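Local coordinates for protein exported gluconolactonase (Xanthomonas campestris pv. campestris, PDB 3DR2) that probably hydrolyses glucono-1,5-lactone to gluconate, as a calcium-binding six-bladed beta-propeller enzyme of the SMP-30/gluconolactonase family that forms a dimer, at residues S62-R67 and T85-G90; A126-N131 and D163-H168; E199-V204 and I217-W222. All coordinates share one frame; numbering follows the deposited sequence.

Contact 1 (S62-R67 and T85-G90); sequences SDLVGR and TAFTNG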
# COMPACT_ATOMS: atom_id res chain seq x y z
N SER A 62 -2.32 -12.48 0.68
CA SER A 62 -2.76 -11.09 0.62
C SER A 62 -1.67 -10.04 0.63
O SER A 62 -0.62 -10.23 1.23
CB SER A 62 -3.64 -10.76 1.83
OG SER A 62 -4.76 -11.62 1.91
N ASP A 63 -1.92 -8.94 -0.06
CA ASP A 63 -1.02 -7.80 0.03
C ASP A 63 -1.96 -6.90 0.83
O ASP A 63 -2.79 -6.19 0.27
CB ASP A 63 -0.73 -7.15 -1.32
CG ASP A 63 0.17 -5.92 -1.17
OD1 ASP A 63 0.60 -5.35 -2.19
OD2 ASP A 63 0.43 -5.52 -0.01
N LEU A 64 -1.85 -6.98 2.15
CA LEU A 64 -2.73 -6.22 3.06
C LEU A 64 -2.80 -4.74 2.76
O LEU A 64 -3.88 -4.18 2.59
CB LEU A 64 -2.26 -6.42 4.50
CG LEU A 64 -3.26 -6.45 5.67
CD1 LEU A 64 -2.51 -6.06 6.92
CD2 LEU A 64 -4.43 -5.51 5.44
N VAL A 65 -1.64 -4.10 2.70
CA VAL A 65 -1.58 -2.67 2.45
C VAL A 65 -1.94 -2.28 1.02
O VAL A 65 -2.49 -1.21 0.78
CB VAL A 65 -0.18 -2.14 2.84
CG1 VAL A 65 -0.03 -0.68 2.47
CG2 VAL A 65 0.01 -2.33 4.34
N GLY A 66 -1.64 -3.17 0.08
CA GLY A 66 -1.95 -2.92 -1.32
C GLY A 66 -3.39 -3.26 -1.67
O GLY A 66 -3.84 -3.03 -2.79
N ARG A 67 -4.10 -3.83 -0.70
CA ARG A 67 -5.50 -4.19 -0.86
C ARG A 67 -5.80 -5.12 -2.03
O ARG A 67 -6.66 -4.85 -2.87
CB ARG A 67 -6.33 -2.90 -0.95
CG ARG A 67 -6.00 -1.95 0.20
CD ARG A 67 -6.73 -0.62 0.11
NE ARG A 67 -8.17 -0.76 0.33
CZ ARG A 67 -8.99 0.27 0.53
NH1 ARG A 67 -8.51 1.51 0.55
NH2 ARG A 67 -10.29 0.05 0.73
N THR A 85 -9.49 -4.68 -2.16
CA THR A 85 -10.10 -5.33 -1.01
C THR A 85 -10.27 -4.42 0.21
O THR A 85 -9.67 -3.34 0.29
CB THR A 85 -9.27 -6.51 -0.54
OG1 THR A 85 -8.08 -6.02 0.08
CG2 THR A 85 -8.87 -7.38 -1.73
N ALA A 86 -11.12 -4.85 1.14
CA ALA A 86 -11.35 -4.11 2.36
C ALA A 86 -10.29 -4.60 3.35
O ALA A 86 -10.59 -5.12 4.43
CB ALA A 86 -12.76 -4.39 2.90
N PHE A 87 -9.03 -4.45 2.95
CA PHE A 87 -7.89 -4.84 3.76
C PHE A 87 -7.91 -6.29 4.21
O PHE A 87 -7.86 -6.58 5.41
CB PHE A 87 -7.75 -3.90 4.96
CG PHE A 87 -7.57 -2.46 4.58
CD1 PHE A 87 -8.67 -1.61 4.52
CD2 PHE A 87 -6.32 -1.98 4.22
CE1 PHE A 87 -8.52 -0.29 4.10
CE2 PHE A 87 -6.16 -0.66 3.80
CZ PHE A 87 -7.26 0.19 3.74
N THR A 88 -7.98 -7.19 3.24
CA THR A 88 -7.99 -8.62 3.52
C THR A 88 -6.62 -9.03 4.06
O THR A 88 -5.58 -8.62 3.52
CB THR A 88 -8.31 -9.41 2.25
OG1 THR A 88 -9.61 -9.04 1.79
CG2 THR A 88 -8.30 -10.91 2.52
N ASN A 89 -6.62 -9.82 5.12
CA ASN A 89 -5.40 -10.29 5.77
C ASN A 89 -5.29 -11.81 5.61
O ASN A 89 -4.86 -12.29 4.56
CB ASN A 89 -5.43 -9.90 7.26
CG ASN A 89 -4.09 -10.09 7.95
OD1 ASN A 89 -3.84 -9.53 9.03
ND2 ASN A 89 -3.21 -10.88 7.35
N GLY A 90 -5.69 -12.56 6.62
CA GLY A 90 -5.59 -14.01 6.52
C GLY A 90 -6.48 -14.63 5.45
O GLY A 90 -7.56 -14.11 5.14
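Arg67 and Thr85 exchange backbone and side-chain bonds where the loop leaving strand 58-63 meets the loop that leads into strand 88-93. Thr85 N donates to Arg67 O at 2.9 Å. In return Arg67 NE reaches Thr85 O at 3.0 Å in a nearly straight bond (169°), with the oxygen in the guanidinium plane and the nitrogen almost in line with the C=O bond. Arg67 NH2 adds a weak second bond to the same oxygen, which also accepts a weak bond from Phe87 N inside the inverse gamma turn centred on Ala86. The Arg67 chain is extended at first and then bends at chi3 (69°), bringing its guanidinium flat over one face of Phe87; the centres of guanidinium and ring lie 4.2 Å apart and the planes are 20° from parallel. The in-plane bond to Thr85 O helps fix the turn of the guanidinium over the ring, while NH1 forms a salt bridge with Asp83 of the second subunit. Leu64 crosses Phe87 at about a right angle, its CD2 3.7 Å from Phe87 CB. Farther along, Ser62 OG donates a hydrogen bond to Asn89 O at 2.7 Å and is also bonded to Asn91 ND2. Asp63 turns from the contact: its OD2 takes the backbone N-H groups of Thr45 and Trp46, plus a weak bond from Gly66 N 3.1 Å away that helps hold the turn 64-66. Strands 58-63 and 88-93 belong to successive antiparallel sheets, so the contact is a blade-to-blade junction of the six-bladed beta-propeller, with its arginine-phenylalanine stack at the dimer interface.

Contact 2 (A126-N131 and D163-H168); sequences AGKRLN and DPELAH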
# COMPACT_ATOMS: atom_id res chain seq x y z
N ALA A 126 -22.47 -10.90 19.39
CA ALA A 126 -23.43 -10.32 20.32
C ALA A 126 -23.89 -8.96 19.81
O ALA A 126 -24.03 -8.00 20.57
CB ALA A 126 -22.78 -10.18 21.69
N GLY A 127 -24.10 -8.88 18.50
CA GLY A 127 -24.56 -7.64 17.88
C GLY A 127 -23.55 -6.53 17.69
O GLY A 127 -23.86 -5.51 17.08
N LYS A 128 -22.33 -6.71 18.21
CA LYS A 128 -21.29 -5.70 18.08
C LYS A 128 -20.26 -6.11 17.03
O LYS A 128 -19.93 -7.28 16.92
CB LYS A 128 -20.58 -5.50 19.42
CG LYS A 128 -21.47 -5.04 20.57
CD LYS A 128 -20.67 -4.94 21.86
CE LYS A 128 -21.56 -4.56 23.04
NZ LYS A 128 -20.79 -4.42 24.30
N ARG A 129 -19.76 -5.15 16.26
CA ARG A 129 -18.76 -5.46 15.24
C ARG A 129 -17.50 -6.08 15.84
O ARG A 129 -17.07 -5.72 16.93
CB ARG A 129 -18.37 -4.20 14.46
CG ARG A 129 -19.50 -3.54 13.68
CD ARG A 129 -19.00 -2.46 12.72
NE ARG A 129 -18.28 -3.02 11.57
CZ ARG A 129 -17.76 -2.29 10.59
NH1 ARG A 129 -17.87 -0.97 10.61
NH2 ARG A 129 -17.13 -2.87 9.58
N LEU A 130 -16.91 -7.02 15.10
CA LEU A 130 -15.68 -7.67 15.52
C LEU A 130 -14.60 -6.60 15.43
O LEU A 130 -14.82 -5.57 14.78
CB LEU A 130 -15.36 -8.82 14.56
CG LEU A 130 -16.35 -9.99 14.55
CD1 LEU A 130 -16.13 -10.87 13.33
CD2 LEU A 130 -16.18 -10.79 15.83
N ASN A 131 -13.46 -6.82 16.07
CA ASN A 131 -12.37 -5.84 16.05
C ASN A 131 -11.74 -5.72 14.65
O ASN A 131 -11.79 -4.67 14.02
CB ASN A 131 -11.28 -6.23 17.05
CG ASN A 131 -11.78 -6.26 18.49
OD1 ASN A 131 -12.58 -5.42 18.90
ND2 ASN A 131 -11.29 -7.22 19.27
N ASP A 163 -12.67 2.94 17.60
CA ASP A 163 -12.60 2.39 18.95
C ASP A 163 -13.35 1.07 18.85
O ASP A 163 -14.44 1.01 18.29
CB ASP A 163 -13.30 3.31 19.95
CG ASP A 163 -12.51 4.57 20.24
OD1 ASP A 163 -11.34 4.45 20.67
OD2 ASP A 163 -13.05 5.67 20.04
N PRO A 164 -12.76 -0.01 19.39
CA PRO A 164 -13.40 -1.32 19.35
C PRO A 164 -14.74 -1.34 20.08
O PRO A 164 -14.93 -0.58 21.03
CB PRO A 164 -12.37 -2.23 19.99
CG PRO A 164 -11.68 -1.33 20.96
CD PRO A 164 -11.50 -0.07 20.15
N GLU A 165 -15.65 -2.19 19.63
CA GLU A 165 -16.97 -2.31 20.26
C GLU A 165 -16.94 -3.47 21.25
O GLU A 165 -17.79 -3.57 22.13
CB GLU A 165 -18.04 -2.57 19.20
CG GLU A 165 -18.19 -1.46 18.17
CD GLU A 165 -19.37 -1.67 17.24
OE1 GLU A 165 -19.48 -0.92 16.24
OE2 GLU A 165 -20.19 -2.57 17.49
N LEU A 166 -15.96 -4.36 21.09
CA LEU A 166 -15.81 -5.51 21.97
C LEU A 166 -14.70 -5.21 22.98
O LEU A 166 -13.73 -4.54 22.65
CB LEU A 166 -15.46 -6.75 21.16
CG LEU A 166 -16.45 -7.16 20.07
CD1 LEU A 166 -15.96 -8.40 19.34
CD2 LEU A 166 -17.82 -7.41 20.68
N ALA A 167 -14.86 -5.71 24.20
CA ALA A 167 -13.88 -5.49 25.25
C ALA A 167 -12.97 -6.70 25.41
O ALA A 167 -12.49 -7.00 26.51
CB ALA A 167 -14.58 -5.19 26.57
N HIS A 168 -12.73 -7.40 24.31
CA HIS A 168 -11.89 -8.58 24.33
C HIS A 168 -11.37 -8.90 22.94
O HIS A 168 -12.01 -8.57 21.94
CB HIS A 168 -12.68 -9.77 24.89
CG HIS A 168 -14.04 -9.94 24.27
ND1 HIS A 168 -14.25 -10.67 23.12
CD2 HIS A 168 -15.25 -9.46 24.63
CE1 HIS A 168 -15.53 -10.63 22.80
NE2 HIS A 168 -16.16 -9.90 23.70
O HOH W 1 -14.91 -4.20 17.92
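Lys128 lays its aliphatic chain across the loop 163-168, CB 3.6 Å from Leu166 CD2 and CD 3.2 Å from Glu165 O. At Arg129 the backbone N donates to Glu165 OE2 at 2.9 Å, approaching from above the carboxylate plane. Glu165 reaches this N-H with a chain extended beyond CG (chi2 -173°). The Arg129 guanidinium stands nearly perpendicular to that carboxylate and is directed elsewhere, NH2 binding Arg106 O. The Leu130 side chain leaves away from the loop and packs on Tyr172 and Leu181, yet its CA lies 3.9 Å from Leu166 CD1. Asn131 uses both ends of its amide: ND2 donates to His168 O at 3.1 Å, close to the amide plane, and OD1 accepts a hydrogen bond from a water, which donates a second to Arg129 O and accepts one from Glu165 N at 2.7 Å, so one molecule ties both backbones to the amide. The short strand 128-129 with its flank and the loop 163-168 are therefore joined mainly by polar bonds to backbone atoms around Leu166, which supplies most of the apolar contact; the opposite charges of Arg129 and Glu165 probably attract, but the carboxylate is gripped through a main-chain N-H.

Contact 3 (E199-V204 and I217-W222); sequences EQTLYV and ITAFAW
Phe220 and Val204 meet on one face of an antiparallel beta hairpin, strands 201-206 and 216-223, which forms the two inner strands of a four-stranded propeller blade. Val204 CG2 comes obliquely to the ring, 4.2 Å from Phe220 CE2, while Leu202 O sits at the ring edge in its plane. Leu202 stands beside Phe220 on this face, and Leu187 of strand 182-187 touches both Val204 and Phe220, so the face packs against the neighbouring sheet. On the other face the Tyr203 ring meets Ala219 obliquely, Ala219 CB lying 4.0 Å from Tyr203 CD2 and equally far from Thr201 CG2. The same methyl of Thr201 covers one face of the tyrosine near its rim. With CG beside its backbone N (chi1 -56°), Tyr203 directs its ring back along the strand toward Thr201; Phe233 meets that ring edge-to-face. The pairs Leu202-Phe220 and Val204-Thr218 are each joined by two backbone hydrogen bonds, and segments 201-204 and 217-222 run antiparallel at 156°. At the other end, beyond the Thr201-Ala221 pair, Trp222 N bonds Gln200 O at 2.9 Å. The Trp222 indole swings past the start of strand 201-206 with CG anti to the backbone N (chi1 171°), meeting Trp145 edge-to-face. There the edge of the indole comes up against the turn, and Glu199 O lies in the ring plane 3.2 Å from Trp222 CD1.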
# COMPACT_ATOMS: atom_id res chain seq x y z
N GLU A 199 -5.76 -32.50 16.09
CA GLU A 199 -6.68 -31.45 16.51
C GLU A 199 -6.99 -31.44 18.01
O GLU A 199 -7.99 -30.87 18.43
CB GLU A 199 -7.99 -31.54 15.72
CG GLU A 199 -7.86 -31.09 14.27
CD GLU A 199 -9.20 -30.93 13.57
OE1 GLU A 199 -9.21 -30.42 12.43
OE2 GLU A 199 -10.24 -31.31 14.15
N GLN A 200 -6.14 -32.07 18.82
CA GLN A 200 -6.34 -32.09 20.27
C GLN A 200 -5.74 -30.84 20.91
O GLN A 200 -6.06 -30.49 22.04
CB GLN A 200 -5.71 -33.34 20.89
CG GLN A 200 -6.49 -34.62 20.67
CD GLN A 200 -5.91 -35.80 21.44
OE1 GLN A 200 -4.81 -36.27 21.13
NE2 GLN A 200 -6.64 -36.27 22.44
N THR A 201 -4.86 -30.18 20.17
CA THR A 201 -4.20 -28.97 20.66
C THR A 201 -4.37 -27.84 19.65
O THR A 201 -4.22 -28.05 18.45
CB THR A 201 -2.69 -29.21 20.89
OG1 THR A 201 -2.50 -30.24 21.87
CG2 THR A 201 -2.00 -27.93 21.37
N LEU A 202 -4.70 -26.65 20.15
CA LEU A 202 -4.85 -25.49 19.28
C LEU A 202 -3.75 -24.52 19.69
O LEU A 202 -3.64 -24.17 20.87
CB LEU A 202 -6.21 -24.81 19.50
CG LEU A 202 -6.76 -23.87 18.41
CD1 LEU A 202 -7.51 -22.72 19.06
CD2 LEU A 202 -5.66 -23.35 17.52
N TYR A 203 -2.94 -24.10 18.73
CA TYR A 203 -1.86 -23.16 19.00
C TYR A 203 -2.33 -21.78 18.54
O TYR A 203 -2.91 -21.65 17.46
CB TYR A 203 -0.60 -23.54 18.23
CG TYR A 203 -0.10 -24.94 18.48
CD1 TYR A 203 -0.40 -25.98 17.60
CD2 TYR A 203 0.69 -25.23 19.59
CE1 TYR A 203 0.07 -27.26 17.81
CE2 TYR A 203 1.18 -26.51 19.81
CZ TYR A 203 0.87 -27.53 18.91
OH TYR A 203 1.36 -28.80 19.11
N VAL A 204 -2.07 -20.76 19.35
CA VAL A 204 -2.46 -19.39 19.03
C VAL A 204 -1.36 -18.46 19.50
O VAL A 204 -0.96 -18.53 20.66
CB VAL A 204 -3.76 -18.98 19.76
CG1 VAL A 204 -4.18 -17.59 19.34
CG2 VAL A 204 -4.87 -19.98 19.47
N ILE A 217 3.74 -18.06 21.58
CA ILE A 217 2.84 -18.98 20.90
C ILE A 217 2.26 -19.72 22.10
O ILE A 217 3.00 -20.28 22.92
CB ILE A 217 3.57 -19.98 19.99
CG1 ILE A 217 4.24 -19.23 18.84
CG2 ILE A 217 2.56 -20.99 19.44
CD1 ILE A 217 4.98 -20.15 17.88
N THR A 218 0.94 -19.70 22.21
CA THR A 218 0.24 -20.34 23.31
C THR A 218 -0.46 -21.60 22.82
O THR A 218 -0.89 -21.68 21.68
CB THR A 218 -0.81 -19.37 23.89
OG1 THR A 218 -0.20 -18.09 24.11
CG2 THR A 218 -1.36 -19.90 25.20
N ALA A 219 -0.58 -22.59 23.70
CA ALA A 219 -1.24 -23.83 23.35
C ALA A 219 -2.46 -24.04 24.23
O ALA A 219 -2.44 -23.74 25.42
CB ALA A 219 -0.27 -25.00 23.50
N PHE A 220 -3.53 -24.55 23.62
CA PHE A 220 -4.78 -24.83 24.33
C PHE A 220 -5.19 -26.26 24.07
O PHE A 220 -4.82 -26.85 23.04
CB PHE A 220 -5.90 -23.93 23.81
CG PHE A 220 -5.78 -22.49 24.19
CD1 PHE A 220 -6.31 -22.03 25.38
CD2 PHE A 220 -5.19 -21.58 23.31
CE1 PHE A 220 -6.26 -20.68 25.70
CE2 PHE A 220 -5.14 -20.22 23.62
CZ PHE A 220 -5.68 -19.77 24.82
N ALA A 221 -5.96 -26.83 24.99
CA ALA A 221 -6.45 -28.18 24.82
C ALA A 221 -7.85 -28.03 24.23
O ALA A 221 -8.69 -27.33 24.79
CB ALA A 221 -6.53 -28.90 26.17
N TRP A 222 -8.09 -28.65 23.08
CA TRP A 222 -9.39 -28.60 22.44
C TRP A 222 -10.09 -29.92 22.74
O TRP A 222 -9.86 -30.92 22.06
CB TRP A 222 -9.24 -28.40 20.93
CG TRP A 222 -10.52 -28.54 20.12
CD1 TRP A 222 -10.67 -29.27 18.97
CD2 TRP A 222 -11.79 -27.92 20.36
NE1 TRP A 222 -11.95 -29.13 18.48
CE2 TRP A 222 -12.65 -28.31 19.32
CE3 TRP A 222 -12.27 -27.06 21.36
CZ2 TRP A 222 -13.98 -27.88 19.24
CZ3 TRP A 222 -13.60 -26.63 21.28
CH2 TRP A 222 -14.44 -27.04 20.23
O HOH W 2 -3.43 -29.68 24.46

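The three contacts come one after another along the chain and share no strand. Contact 1 is wholly buried, partly by the second subunit, and joins two successive blades through an arginine stack and hydroxyl and backbone bonds. Contact 3, partly buried and centred about 27 Å from the centre of contact 1 on the opposite side of the chain's centre, works within a single blade: regular strand pairing, with apolar and aromatic side chains on both faces. Contact 2, also partly buried but nearer the surface, lies farthest out, its centre about 22 Å from the chain's centre; there a short strand and its flank meet a loop, and a carboxylate, an amide and a bridging water replace regular strand pairing.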